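Local coordinates for nitrate transport protein (Parabacteroides distasonis, PDB 3HN0) that is probably the substrate-binding component of an ABC transporter, named for nitrate transport, though its true ligand is not established, at residues W23-P28 against E222-F227; D31-Q36 against E193-A198; N67-G72 against A276-E281. All coordinates share one frame; numbering follows the deposited sequence.

Interaction 1: residues W23-P28 against E222-F227; sequences WLENPP and EEHGIF
H224 lays one face of its imidazole against L24, and E25 meets the same ring at its edge. The CB of L24 stands 4.3 Å from the centroid of the H224 ring, 13° off the ring normal, a CH-pi contact placed toward the rim. Further out, CD1 of L24 reaches CG1 of I226 at 3.9 Å, tip to tip. The carboxylate of E25 is turned 80° from the imidazole plane. Its OE1 lies in the ring plane, 3.3 Å from CE1 of H224. The bend at chi2 (71°) of E25 brings OE1 back to this edge; its hydrogen bond is to OG of S220. The ring is held through both nitrogens: ND1 bonds the backbone O of S220, and NE2 of H224 is 2.8 Å from a water that donates to the O of E25. H224 sits where helix 214-223 ends, and G225 closes that end in a Schellman motif, its N bonded to the O of E222. The contact joins the C-terminal ends of helices 21-25 and 214-223 at the surface. E25 would probably stabilise a positive charge on the imidazole, while the L24 packing is apolar and E25 meets the ring directly and through water.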
loop_
_atom_site.group_PDB
_atom_site.type_symbol
_atom_site.label_atom_id
_atom_site.label_comp_id
_atom_site.label_asym_id
_atom_site.label_seq_id
_atom_site.Cartn_x
_atom_site.Cartn_y
_atom_site.Cartn_z
ATOM N N TRP A 23 24.869 -8.456 -1.160
ATOM C CA TRP A 23 26.072 -7.843 -0.550
ATOM C C TRP A 23 26.944 -8.854 0.179
ATOM O O TRP A 23 28.137 -8.628 0.398
ATOM C CB TRP A 23 25.678 -6.747 0.412
ATOM C CG TRP A 23 25.107 -5.465 -0.220
ATOM C CD1 TRP A 23 24.726 -5.274 -1.523
ATOM C CD2 TRP A 23 24.864 -4.236 0.448
ATOM N NE1 TRP A 23 24.243 -3.981 -1.691
ATOM C CE2 TRP A 23 24.320 -3.332 -0.498
ATOM C CE3 TRP A 23 24.997 -3.811 1.763
ATOM C CZ2 TRP A 23 23.937 -2.051 -0.150
ATOM C CZ3 TRP A 23 24.636 -2.543 2.090
ATOM C CH2 TRP A 23 24.119 -1.670 1.125
ATOM N N LEU A 24 26.357 -9.982 0.565
ATOM C CA LEU A 24 27.147 -11.093 1.097
ATOM C C LEU A 24 27.801 -11.811 -0.029
ATOM O O LEU A 24 28.987 -12.156 0.033
ATOM C CB LEU A 24 26.260 -12.071 1.893
ATOM C CG LEU A 24 25.790 -11.540 3.225
ATOM C CD1 LEU A 24 24.705 -12.456 3.813
ATOM C CD2 LEU A 24 26.991 -11.463 4.172
ATOM N N GLU A 25 27.032 -12.041 -1.085
ATOM C CA GLU A 25 27.538 -12.731 -2.257
ATOM C C GLU A 25 28.657 -11.940 -2.929
ATOM O O GLU A 25 29.690 -12.502 -3.246
ATOM C CB GLU A 25 26.394 -12.997 -3.252
ATOM C CG GLU A 25 26.807 -13.798 -4.518
ATOM C CD GLU A 25 27.134 -15.280 -4.253
ATOM O OE1 GLU A 25 26.801 -15.821 -3.169
ATOM O OE2 GLU A 25 27.736 -15.920 -5.154
ATOM N N ASN A 26 28.435 -10.634 -3.120
ATOM C CA ASN A 26 29.283 -9.744 -3.931
ATOM C C ASN A 26 29.385 -8.382 -3.248
ATOM O O ASN A 26 28.698 -7.432 -3.642
ATOM C CB ASN A 26 28.650 -9.512 -5.297
ATOM C CG ASN A 26 28.645 -10.767 -6.159
ATOM O OD1 ASN A 26 29.698 -11.263 -6.554
ATOM N ND2 ASN A 26 27.441 -11.293 -6.445
ATOM N N PRO A 27 30.210 -8.303 -2.211
ATOM C CA PRO A 27 30.260 -7.073 -1.411
ATOM C C PRO A 27 30.564 -5.840 -2.283
ATOM O O PRO A 27 31.561 -5.860 -3.016
ATOM C CB PRO A 27 31.420 -7.308 -0.472
ATOM C CG PRO A 27 31.525 -8.824 -0.346
ATOM C CD PRO A 27 31.042 -9.381 -1.662
ATOM N N PRO A 28 29.730 -4.798 -2.196
ATOM C CA PRO A 28 29.983 -3.569 -2.956
ATOM C C PRO A 28 31.194 -2.839 -2.418
ATOM O O PRO A 28 31.562 -3.020 -1.258
ATOM C CB PRO A 28 28.752 -2.717 -2.696
ATOM C CG PRO A 28 27.777 -3.571 -2.063
ATOM C CD PRO A 28 28.407 -4.785 -1.556
ATOM N N GLU A 222 21.732 -19.616 1.430
ATOM C CA GLU A 222 21.969 -20.968 1.945
ATOM C C GLU A 222 23.471 -21.259 1.990
ATOM O O GLU A 222 23.965 -21.721 3.015
ATOM C CB GLU A 222 21.249 -21.981 1.097
ATOM C CG GLU A 222 19.754 -21.992 1.352
ATOM C CD GLU A 222 18.963 -22.801 0.332
ATOM O OE1 GLU A 222 19.535 -23.247 -0.696
ATOM O OE2 GLU A 222 17.747 -22.995 0.553
ATOM N N GLU A 223 24.186 -20.946 0.910
ATOM C CA GLU A 223 25.638 -21.160 0.908
ATOM C C GLU A 223 26.359 -20.426 2.019
ATOM O O GLU A 223 27.356 -20.929 2.548
ATOM C CB GLU A 223 26.251 -20.813 -0.464
ATOM C CG GLU A 223 25.830 -21.846 -1.514
ATOM C CD GLU A 223 26.499 -21.667 -2.854
ATOM O OE1 GLU A 223 27.036 -20.568 -3.131
ATOM O OE2 GLU A 223 26.523 -22.635 -3.639
ATOM N N HIS A 224 25.885 -19.233 2.339
ATOM C CA HIS A 224 26.466 -18.391 3.409
ATOM C C HIS A 224 25.959 -18.732 4.791
ATOM O O HIS A 224 26.302 -18.045 5.750
ATOM C CB HIS A 224 26.268 -16.879 3.133
ATOM C CG HIS A 224 27.132 -16.361 2.022
ATOM N ND1 HIS A 224 26.795 -16.507 0.696
ATOM C CD2 HIS A 224 28.320 -15.706 2.041
ATOM C CE1 HIS A 224 27.758 -15.989 -0.061
ATOM N NE2 HIS A 224 28.693 -15.496 0.733
ATOM N N GLY A 225 25.163 -19.788 4.900
ATOM C CA GLY A 225 24.618 -20.273 6.169
ATOM C C GLY A 225 23.601 -19.380 6.883
ATOM O O GLY A 225 23.418 -19.496 8.093
ATOM N N ILE A 226 22.924 -18.499 6.150
ATOM C CA ILE A 226 22.058 -17.538 6.764
ATOM C C ILE A 226 20.741 -18.222 7.074
ATOM O O ILE A 226 20.146 -17.989 8.112
ATOM C CB ILE A 226 21.810 -16.308 5.842
ATOM C CG1 ILE A 226 23.142 -15.660 5.369
ATOM C CG2 ILE A 226 20.898 -15.281 6.536
ATOM C CD1 ILE A 226 24.015 -15.293 6.490
ATOM N N PHE A 227 20.258 -19.038 6.139
ATOM C CA PHE A 227 19.052 -19.831 6.368
ATOM C C PHE A 227 19.345 -21.275 6.009
ATOM O O PHE A 227 20.223 -21.579 5.187
ATOM C CB PHE A 227 17.896 -19.338 5.494
ATOM C CG PHE A 227 17.463 -17.917 5.795
ATOM C CD1 PHE A 227 16.790 -17.633 6.949
ATOM C CD2 PHE A 227 17.779 -16.890 4.922
ATOM C CE1 PHE A 227 16.415 -16.296 7.240
ATOM C CE2 PHE A 227 17.393 -15.563 5.172
ATOM C CZ PHE A 227 16.710 -15.284 6.344
HETATM O O HOH W 1 30.382 -14.877 -1.399
#

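Interaction 2: residues D31-Q36 against E193-A198; sequences DNKKVQ and EKYRIA
D31 and Y195 mark the nearest approach of the two backbones, their CA atoms 8.2 Å apart. D31 and N32 form the tight turn of the beta-hairpin between strands 29-30 and 33-40, both with positive phi, as in a type I' turn. Y195 lies by the start of helix 196-212. With CG of Y195 anti to its carbonyl carbon (chi1 -64°), the phenol reaches the turn, and its hydroxyl is gripped from two residues. OD2 of D31 accepts from the OH of Y195 at 2.6 Å through its anti lone pair. The carboxylate is turned 57° from the ring plane, yet OD2 lies in that plane at the ring edge. CB of D31 also packs 3.5 Å from CE1 of Y195. The K33 side chain, extended beyond CG, meets that of Y195 at about a right angle; its NZ gives a weak hydrogen bond of 3.2 Å to the OH of Y195. On one ring face, CG of K194 sits over the centre, 3.7 Å above the plane. I30 of the outermost strand 29-30 and I7 of strand 6-12 also touch Y195, setting it against the main sheet. A phenylalanine here would probably leave the D31 carboxylate and the K33 ammonium without the hydroxyl that links them. The hydroxyl thus bridges opposite charges, and the lysine would probably make it a better donor to D31.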
loop_
_atom_site.group_PDB
_atom_site.type_symbol
_atom_site.label_atom_id
_atom_site.label_comp_id
_atom_site.label_asym_id
_atom_site.label_seq_id
_atom_site.Cartn_x
_atom_site.Cartn_y
_atom_site.Cartn_z
ATOM N N ASP A 31 33.890 4.134 -2.344
ATOM C CA ASP A 31 35.018 4.993 -1.952
ATOM C C ASP A 31 36.182 4.157 -1.443
ATOM O O ASP A 31 36.775 4.509 -0.430
ATOM C CB ASP A 31 34.561 6.019 -0.890
ATOM C CG ASP A 31 35.529 7.139 -0.667
ATOM O OD1 ASP A 31 36.249 7.501 -1.605
ATOM O OD2 ASP A 31 35.546 7.686 0.465
ATOM N N ASN A 32 36.473 3.052 -2.142
ATOM C CA ASN A 32 37.590 2.134 -1.848
ATOM C C ASN A 32 37.411 1.456 -0.489
ATOM O O ASN A 32 38.406 1.058 0.144
ATOM C CB ASN A 32 38.910 2.903 -1.858
ATOM C CG ASN A 32 40.123 1.997 -1.730
ATOM O OD1 ASN A 32 40.182 0.922 -2.319
ATOM N ND2 ASN A 32 41.115 2.464 -0.985
ATOM N N LYS A 33 36.169 1.376 -0.026
ATOM C CA LYS A 33 35.806 0.603 1.163
ATOM C C LYS A 33 34.877 -0.520 0.832
ATOM O O LYS A 33 33.832 -0.312 0.219
ATOM C CB LYS A 33 35.182 1.488 2.195
ATOM C CG LYS A 33 36.136 2.532 2.695
ATOM C CD LYS A 33 35.410 3.568 3.519
ATOM C CE LYS A 33 36.323 4.740 3.898
ATOM N NZ LYS A 33 35.729 5.500 4.998
ATOM N N LYS A 34 35.236 -1.734 1.254
ATOM C CA LYS A 34 34.349 -2.860 1.069
ATOM C C LYS A 34 33.189 -2.807 2.088
ATOM O O LYS A 34 33.419 -2.592 3.250
ATOM C CB LYS A 34 35.088 -4.183 1.283
ATOM C CG LYS A 34 34.278 -5.413 0.948
ATOM C CD LYS A 34 35.152 -6.687 0.928
ATOM N N VAL A 35 31.975 -3.033 1.624
ATOM C CA VAL A 35 30.792 -3.094 2.442
ATOM C C VAL A 35 30.718 -4.500 3.007
ATOM O O VAL A 35 30.764 -5.482 2.280
ATOM C CB VAL A 35 29.510 -2.629 1.650
ATOM C CG1 VAL A 35 28.285 -2.676 2.544
ATOM C CG2 VAL A 35 29.723 -1.213 1.073
ATOM N N GLN A 36 30.680 -4.605 4.335
ATOM C CA GLN A 36 30.789 -5.872 5.037
ATOM C C GLN A 36 29.535 -6.115 5.845
ATOM O O GLN A 36 29.312 -5.383 6.804
ATOM C CB GLN A 36 31.964 -5.742 5.959
ATOM C CG GLN A 36 32.442 -6.951 6.667
ATOM C CD GLN A 36 33.811 -6.669 7.312
ATOM O OE1 GLN A 36 33.926 -6.573 8.521
ATOM N NE2 GLN A 36 34.837 -6.529 6.480
ATOM N N GLU A 193 27.009 9.814 6.111
ATOM C CA GLU A 193 26.192 10.729 5.309
ATOM C C GLU A 193 26.695 10.888 3.866
ATOM O O GLU A 193 25.918 10.789 2.886
ATOM C CB GLU A 193 26.052 12.071 6.021
ATOM C CG GLU A 193 25.097 13.016 5.340
ATOM C CD GLU A 193 23.660 12.536 5.374
ATOM O OE1 GLU A 193 23.055 12.417 6.463
ATOM O OE2 GLU A 193 23.134 12.252 4.285
ATOM N N LYS A 194 28.008 11.053 3.741
ATOM C CA LYS A 194 28.637 11.200 2.449
ATOM C C LYS A 194 28.431 9.969 1.590
ATOM O O LYS A 194 28.504 10.083 0.395
ATOM C CB LYS A 194 30.162 11.484 2.571
ATOM C CG LYS A 194 30.980 10.411 3.185
ATOM C CD LYS A 194 32.418 10.935 3.518
ATOM C CE LYS A 194 33.190 9.973 4.393
ATOM N NZ LYS A 194 32.901 10.011 5.883
ATOM N N TYR A 195 28.102 8.817 2.191
ATOM C CA TYR A 195 27.947 7.572 1.423
ATOM C C TYR A 195 26.517 7.210 1.256
ATOM O O TYR A 195 26.188 6.212 0.647
ATOM C CB TYR A 195 28.659 6.426 2.140
ATOM C CG TYR A 195 30.151 6.568 2.251
ATOM C CD1 TYR A 195 30.891 7.165 1.269
ATOM C CD2 TYR A 195 30.802 6.137 3.379
ATOM C CE1 TYR A 195 32.247 7.293 1.369
ATOM C CE2 TYR A 195 32.173 6.259 3.513
ATOM C CZ TYR A 195 32.907 6.818 2.487
ATOM O OH TYR A 195 34.291 6.951 2.594
ATOM N N ARG A 196 25.634 8.041 1.759
ATOM C CA ARG A 196 24.208 7.614 1.812
ATOM C C ARG A 196 23.650 7.284 0.431
ATOM O O ARG A 196 23.053 6.266 0.240
ATOM C CB ARG A 196 23.367 8.725 2.457
ATOM C CG ARG A 196 21.848 8.343 2.520
ATOM C CD ARG A 196 21.032 9.277 3.415
ATOM N NE ARG A 196 21.176 10.638 2.953
ATOM C CZ ARG A 196 20.497 11.204 1.960
ATOM N NH1 ARG A 196 19.494 10.594 1.332
ATOM N NH2 ARG A 196 20.837 12.439 1.601
ATOM N N ILE A 197 23.743 8.221 -0.509
ATOM C CA ILE A 197 23.238 7.968 -1.844
ATOM C C ILE A 197 23.924 6.746 -2.490
ATOM O O ILE A 197 23.263 5.945 -3.101
ATOM C CB ILE A 197 23.386 9.198 -2.774
ATOM C CG1 ILE A 197 22.575 10.366 -2.235
ATOM C CG2 ILE A 197 22.958 8.848 -4.185
ATOM C CD1 ILE A 197 21.095 10.123 -2.198
ATOM N N ALA A 198 25.250 6.646 -2.385
ATOM C CA ALA A 198 25.958 5.453 -2.928
ATOM C C ALA A 198 25.411 4.117 -2.335
ATOM O O ALA A 198 25.196 3.136 -3.037
ATOM C CB ALA A 198 27.462 5.574 -2.676
#

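Interaction 3: residues N67-G72 against A276-E281; sequences NLYNKG and AGFIPE
Y69, near the C-terminal end of helix 62-70, packs its ring on the 3-10 turn 276-278, and a Schellman motif at G72 ends the helix one turn on. F278 carries most of the contact from the other side. Its CB lies over the Y69 ring in a CH-pi contact, 4.0 Å from the centroid and 7° off the normal. The two rings are oblique, their planes at 56° and their centroids 5.3 Å apart. CD1 of F278 comes within 3.6 Å of CG of Y69. CG of Y69 is anti to the backbone N (chi1 178°), which carries the phenol out across the turn to G277. There the CA of G277 lies 3.2 Å from the OH of Y69; a CB here would lie too close to that hydroxyl. Beyond this shell, D275 bonds both the OH of Y69 and the N of G277, so one carboxylate oxygen fixes phenol and turn together. M62 and A65, from the same helix as Y69, pack on the F278 ring, while the backbone of F278 bonds L77 in strand 76-82. The C-terminal loop is thus pinned beside both helix and sheet. Next to the phenol, the O of G277 accepts a hydrogen bond from NZ of K76.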
loop_
_atom_site.group_PDB
_atom_site.type_symbol
_atom_site.label_atom_id
_atom_site.label_comp_id
_atom_site.label_asym_id
_atom_site.label_seq_id
_atom_site.Cartn_x
_atom_site.Cartn_y
_atom_site.Cartn_z
ATOM N N ASN A 67 13.307 5.279 18.924
ATOM C CA ASN A 67 13.696 5.375 20.322
ATOM C C ASN A 67 15.140 5.822 20.460
ATOM O O ASN A 67 15.441 6.787 21.142
ATOM C CB ASN A 67 13.507 4.019 21.011
ATOM C CG ASN A 67 13.714 4.129 22.510
ATOM O OD1 ASN A 67 13.161 5.008 23.146
ATOM N ND2 ASN A 67 14.530 3.255 23.067
ATOM N N LEU A 68 16.058 5.167 19.763
ATOM C CA LEU A 68 17.458 5.592 19.798
ATOM C C LEU A 68 17.649 7.061 19.395
ATOM O O LEU A 68 18.396 7.810 20.049
ATOM C CB LEU A 68 18.307 4.721 18.873
ATOM C CG LEU A 68 18.500 3.269 19.284
ATOM C CD1 LEU A 68 19.331 2.552 18.168
ATOM C CD2 LEU A 68 19.165 3.184 20.601
ATOM N N TYR A 69 16.987 7.472 18.320
ATOM C CA TYR A 69 17.038 8.854 17.892
ATOM C C TYR A 69 16.500 9.798 18.986
ATOM O O TYR A 69 17.143 10.836 19.299
ATOM C CB TYR A 69 16.309 9.073 16.561
ATOM C CG TYR A 69 16.330 10.526 16.146
ATOM C CD1 TYR A 69 17.402 11.021 15.420
ATOM C CD2 TYR A 69 15.290 11.409 16.494
ATOM C CE1 TYR A 69 17.478 12.365 15.075
ATOM C CE2 TYR A 69 15.338 12.771 16.138
ATOM C CZ TYR A 69 16.442 13.245 15.431
ATOM O OH TYR A 69 16.567 14.565 15.070
ATOM N N ASN A 70 15.344 9.468 19.557
ATOM C CA ASN A 70 14.739 10.294 20.598
ATOM C C ASN A 70 15.609 10.393 21.865
ATOM O O ASN A 70 15.556 11.390 22.595
ATOM C CB ASN A 70 13.323 9.800 20.932
ATOM C CG ASN A 70 12.332 10.236 19.907
ATOM O OD1 ASN A 70 12.579 11.207 19.220
ATOM N ND2 ASN A 70 11.205 9.534 19.787
ATOM N N LYS A 71 16.388 9.355 22.103
ATOM C CA LYS A 71 17.269 9.287 23.268
ATOM C C LYS A 71 18.614 9.971 23.071
ATOM O O LYS A 71 19.372 10.084 24.014
ATOM C CB LYS A 71 17.425 7.831 23.704
ATOM C CG LYS A 71 16.106 7.373 24.338
ATOM C CD LYS A 71 16.094 6.110 25.131
ATOM C CE LYS A 71 14.900 6.127 26.152
ATOM N NZ LYS A 71 13.497 6.449 25.578
ATOM N N GLY A 72 18.890 10.444 21.863
ATOM C CA GLY A 72 20.080 11.275 21.568
ATOM C C GLY A 72 21.198 10.529 20.868
ATOM O O GLY A 72 22.278 11.088 20.657
ATOM N N ALA A 276 12.264 16.461 12.932
ATOM C CA ALA A 276 12.606 16.447 11.501
ATOM C C ALA A 276 14.044 15.948 11.240
ATOM O O ALA A 276 14.299 15.416 10.185
ATOM C CB ALA A 276 12.377 17.812 10.850
ATOM N N GLY A 277 14.934 16.049 12.222
ATOM C CA GLY A 277 16.320 15.574 12.059
ATOM C C GLY A 277 16.494 14.044 11.926
ATOM O O GLY A 277 17.578 13.561 11.613
ATOM N N PHE A 278 15.424 13.297 12.193
ATOM C CA PHE A 278 15.446 11.831 12.063
ATOM C C PHE A 278 15.702 11.406 10.623
ATOM O O PHE A 278 16.354 10.364 10.373
ATOM C CB PHE A 278 14.109 11.283 12.538
ATOM C CG PHE A 278 14.005 9.792 12.592
ATOM C CD1 PHE A 278 14.953 9.025 13.234
ATOM C CD2 PHE A 278 12.848 9.159 12.099
ATOM C CE1 PHE A 278 14.769 7.652 13.354
ATOM C CE2 PHE A 278 12.704 7.770 12.211
ATOM C CZ PHE A 278 13.626 7.049 12.838
ATOM N N ILE A 279 15.188 12.205 9.688
ATOM C CA ILE A 279 15.282 11.942 8.236
ATOM C C ILE A 279 16.218 12.977 7.571
ATOM O O ILE A 279 16.083 14.146 7.826
ATOM C CB ILE A 279 13.880 11.934 7.667
ATOM C CG1 ILE A 279 13.132 10.712 8.249
ATOM C CG2 ILE A 279 13.868 11.898 6.106
ATOM C CD1 ILE A 279 11.683 10.710 8.036
ATOM N N PRO A 280 17.164 12.537 6.710
ATOM C CA PRO A 280 17.996 13.567 6.057
ATOM C C PRO A 280 17.165 14.553 5.220
ATOM O O PRO A 280 16.139 14.155 4.648
ATOM C CB PRO A 280 18.947 12.762 5.152
ATOM C CG PRO A 280 18.364 11.356 5.037
ATOM C CD PRO A 280 17.398 11.174 6.183
ATOM N N GLU A 281 17.620 15.809 5.160
ATOM C CA GLU A 281 17.027 16.838 4.284
ATOM C C GLU A 281 17.259 16.454 2.812
ATOM O O GLU A 281 18.155 15.640 2.496
ATOM C CB GLU A 281 17.616 18.243 4.581
ATOM C CG GLU A 281 17.174 18.891 5.914
#

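Interaction 2 falls between the two segments of interaction 1, while interaction 3 alternates with both. Centres of interactions 1 and 2 are about 19 Å apart, and those of 2 and 3 about 21 Å. The first pair meet directly: P28 O, just before strand 29-30, and V35 N of strand 33-40 are 2.9 Å apart, a probable hydrogen bond. Helices 196-212 and 214-223 also follow one another. Interactions 2 and 3 touch where R196 packs on P280. Interactions 1 and 3 stay about 15 Å apart at their nearest atoms. All three lie around the seven-stranded mixed sheet, in the lobe holding both chain ends, fastening late helices and the C-terminal tail to the first third of the chain.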